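Local coordinates for beta-lactamase-related domain-containing protein (Bacteroides dorei DSM 17855, PDB 5TGF), which is a putative beta-lactamase-related hydrolase, probably of the serine type, that binds calcium, at residues G69-R74 / I228-T233. Residues are numbered along the deposited sequence; the frame is centred on the assembly and turned at random.
Sequences GAVVDR and ILKPET
Asp73 of helix 60-74 sends its carboxylate across to the first turn of helix 231-238, where its two oxygens divide the work. Its side chain and that of Thr233 approach from opposite directions, and Thr233 OG1 donates to Asp73 OD1 at 2.5 Å, a length so short that its exact value is doubtful. The other oxygen, Asp73 OD2, accepts Lys230 N at 2.9 Å; the N-H points almost straight at it (173°) but arrives from above the carboxylate plane. Because Lys230 is at the N-cap of helix 231-238, its N-H and the helix start would probably stabilise the negative charge of Asp73. The lysine chain slides past Asp73 in the opposite direction, its CG 3.5 Å from Asp73 OD2, then bends at its last torsion (chi4 109°) to bring Lys230 NZ onto a lone pair of Asp73 O at 3.0 Å. In this beta-lactamase-type fold the contact joins two helices, the first carrying at its start a Ser-x-x-Lys pattern consistent with serine beta-lactamases. Beside these polar bonds, Leu229 CD2 packs 3.9 Å from Ala70 CB, while Thr233 CG2 rests 3.8 Å from Gly69 CA, where the absence of a side chain leaves room for the methyl group. Towards Ile228, a water donates to both Asp73 OD2 and Ile228 O and weakly accepts from Arg74 NH1, a nitrogen that can also serve Ala70 O at 3.1 Å, in the guanidinium plane.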
ATOM      1  N   GLY A  69       2.665  -1.806 -12.104  1.00 16.70           N
ATOM      2  CA  GLY A  69       3.700  -2.754 -12.489  1.00 16.36           C
ATOM      3  C   GLY A  69       3.254  -3.730 -13.601  1.00 15.59           C
ATOM      4  O   GLY A  69       4.052  -4.099 -14.476  1.00 18.48           O
ATOM      5  N   ALA A  70       2.017  -4.170 -13.577  1.00 15.39           N
ATOM      6  CA  ALA A  70       1.517  -5.070 -14.635  1.00 16.70           C
ATOM      7  C   ALA A  70       1.409  -4.348 -16.005  1.00 19.66           C
ATOM      8  O   ALA A  70       1.629  -4.943 -17.074  1.00 18.89           O
ATOM      9  CB  ALA A  70       0.201  -5.693 -14.229  1.00 17.85           C
ATOM     10  N   VAL A  71       1.152  -3.053 -15.960  1.00 16.58           N
ATOM     11  CA  VAL A  71       1.152  -2.230 -17.156  1.00 17.21           C
ATOM     12  C   VAL A  71       2.572  -2.008 -17.654  1.00 16.44           C
ATOM     13  O   VAL A  71       2.846  -2.120 -18.862  1.00 18.77           O
ATOM     14  CB  VAL A  71       0.419  -0.882 -16.894  1.00 16.55           C
ATOM     15  CG1 VAL A  71       0.544   0.056 -18.077  1.00 17.26           C
ATOM     16  CG2 VAL A  71      -1.035  -1.149 -16.556  1.00 17.67           C
ATOM     17  N   VAL A  72       3.499  -1.725 -16.743  1.00 15.68           N
ATOM     18  CA  VAL A  72       4.899  -1.592 -17.104  1.00 18.45           C
ATOM     19  C   VAL A  72       5.413  -2.872 -17.785  1.00 18.58           C
ATOM     20  O   VAL A  72       6.190  -2.791 -18.718  1.00 21.07           O
ATOM     21  CB  VAL A  72       5.758  -1.239 -15.889  1.00 16.35           C
ATOM     22  CG1 VAL A  72       7.248  -1.502 -16.133  1.00 17.34           C
ATOM     23  CG2 VAL A  72       5.490   0.210 -15.480  1.00 17.51           C
ATOM     24  N   ASP A  73       4.983  -4.016 -17.294  1.00 20.00           N
ATOM     25  CA  ASP A  73       5.368  -5.296 -17.875  1.00 21.40           C
ATOM     26  C   ASP A  73       4.874  -5.476 -19.335  1.00 22.24           C
ATOM     27  O   ASP A  73       5.501  -6.198 -20.099  1.00 26.24           O
ATOM     28  CB  ASP A  73       4.863  -6.454 -16.998  1.00 19.95           C
ATOM     29  CG  ASP A  73       5.666  -6.620 -15.696  1.00 22.67           C
ATOM     30  OD1 ASP A  73       6.706  -5.948 -15.518  1.00 20.10           O
ATOM     31  OD2 ASP A  73       5.238  -7.407 -14.822  1.00 23.89           O
ATOM     32  N   ARG A  74       3.749  -4.864 -19.682  1.00 21.10           N
ATOM     33  CA  ARG A  74       3.029  -5.097 -20.962  1.00 24.97           C
ATOM     34  C   ARG A  74       3.170  -3.977 -22.022  1.00 25.32           C
ATOM     35  O   ARG A  74       2.633  -4.111 -23.120  1.00 25.28           O
ATOM     36  CB  ARG A  74       1.533  -5.259 -20.697  1.00 24.33           C
ATOM     37  CG  ARG A  74       1.133  -6.582 -20.109  1.00 29.88           C
ATOM     38  CD  ARG A  74      -0.293  -6.502 -19.593  1.00 32.81           C
ATOM     39  NE  ARG A  74      -0.791  -7.794 -19.142  1.00 30.69           N
ATOM     40  CZ  ARG A  74      -0.402  -8.400 -18.036  1.00 31.25           C
ATOM     41  NH1 ARG A  74       0.486  -7.837 -17.221  1.00 36.01           N
ATOM     42  NH2 ARG A  74      -0.925  -9.572 -17.726  1.00 39.81           N
ATOM     43  N   ILE A 228       2.007 -13.181 -12.997  1.00 25.76           N
ATOM     44  CA  ILE A 228       1.104 -12.026 -12.813  1.00 24.47           C
ATOM     45  C   ILE A 228       1.917 -10.731 -12.864  1.00 21.42           C
ATOM     46  O   ILE A 228       1.531  -9.757 -13.510  1.00 22.34           O
ATOM     47  CB  ILE A 228       0.316 -12.147 -11.489  1.00 25.10           C
ATOM     48  CG1 ILE A 228      -0.422 -13.484 -11.431  1.00 23.83           C
ATOM     49  CG2 ILE A 228      -0.626 -10.952 -11.320  1.00 23.24           C
ATOM     50  CD1 ILE A 228      -1.382 -13.685 -12.575  1.00 26.10           C
ATOM     51  N   LEU A 229       3.070 -10.746 -12.219  1.00 19.32           N
ATOM     52  CA  LEU A 229       4.081  -9.717 -12.381  1.00 19.98           C
ATOM     53  C   LEU A 229       5.409 -10.391 -12.705  1.00 21.06           C
ATOM     54  O   LEU A 229       5.698 -11.476 -12.207  1.00 19.40           O
ATOM     55  CB  LEU A 229       4.226  -8.922 -11.062  1.00 19.47           C
ATOM     56  CG  LEU A 229       3.027  -8.016 -10.713  1.00 20.65           C
ATOM     57  CD1 LEU A 229       3.207  -7.515  -9.275  1.00 19.60           C
ATOM     58  CD2 LEU A 229       2.901  -6.873 -11.725  1.00 21.38           C
ATOM     59  N   LYS A 230       6.246  -9.710 -13.468  1.00 21.32           N
ATOM     60  CA  LYS A 230       7.605 -10.194 -13.683  1.00 20.25           C
ATOM     61  C   LYS A 230       8.448 -10.119 -12.412  1.00 24.44           C
ATOM     62  O   LYS A 230       8.286  -9.194 -11.603  1.00 19.32           O
ATOM     63  CB  LYS A 230       8.261  -9.387 -14.776  1.00 22.01           C
ATOM     64  CG  LYS A 230       7.627  -9.591 -16.121  1.00 24.50           C
ATOM     65  CD  LYS A 230       8.615  -9.206 -17.193  1.00 34.36           C
ATOM     66  CE  LYS A 230       7.945  -9.174 -18.557  1.00 38.92           C
ATOM     67  NZ  LYS A 230       7.821  -7.769 -19.012  1.00 45.69           N
ATOM     68  N   PRO A 231       9.341 -11.096 -12.203  1.00 23.71           N
ATOM     69  CA  PRO A 231      10.165 -11.094 -10.999  1.00 23.73           C
ATOM     70  C   PRO A 231      10.913  -9.800 -10.800  1.00 22.46           C
ATOM     71  O   PRO A 231      10.977  -9.297  -9.659  1.00 21.28           O
ATOM     72  CB  PRO A 231      11.155 -12.247 -11.238  1.00 28.79           C
ATOM     73  CG  PRO A 231      10.479 -13.140 -12.209  1.00 29.31           C
ATOM     74  CD  PRO A 231       9.666 -12.238 -13.092  1.00 28.07           C
ATOM     75  N   GLU A 232      11.426  -9.216 -11.888  1.00 21.79           N
ATOM     76  CA  GLU A 232      12.152  -7.948 -11.782  1.00 25.28           C
ATOM     77  C   GLU A 232      11.279  -6.788 -11.309  1.00 20.62           C
ATOM     78  O   GLU A 232      11.752  -5.858 -10.671  1.00 21.28           O
ATOM     79  CB  GLU A 232      12.829  -7.562 -13.104  1.00 29.00           C
ATOM     80  CG  GLU A 232      11.911  -7.525 -14.306  1.00 34.76           C
ATOM     81  CD  GLU A 232      11.902  -8.845 -15.088  1.00 42.42           C
ATOM     82  OE1 GLU A 232      12.107  -9.935 -14.476  1.00 33.37           O
ATOM     83  OE2 GLU A 232      11.642  -8.771 -16.311  1.00 49.39           O
ATOM     84  N   THR A 233      10.011  -6.834 -11.673  1.00 21.38           N
ATOM     85  CA  THR A 233       9.051  -5.791 -11.304  1.00 18.87           C
ATOM     86  C   THR A 233       8.777  -5.836  -9.801  1.00 18.73           C
ATOM     87  O   THR A 233       8.846  -4.806  -9.139  1.00 17.78           O
ATOM     88  CB  THR A 233       7.788  -5.973 -12.117  1.00 20.70           C
ATOM     89  OG1 THR A 233       8.131  -5.845 -13.509  1.00 24.77           O
ATOM     90  CG2 THR A 233       6.698  -4.947 -11.705  1.00 22.20           C
TER
HETATM   91  O   HOH W   1       2.739  -8.568 -15.656  1.00 24.22           O
HETATM   92  O   HOH W   2      -1.110  -9.461 -14.768  1.00 19.49           O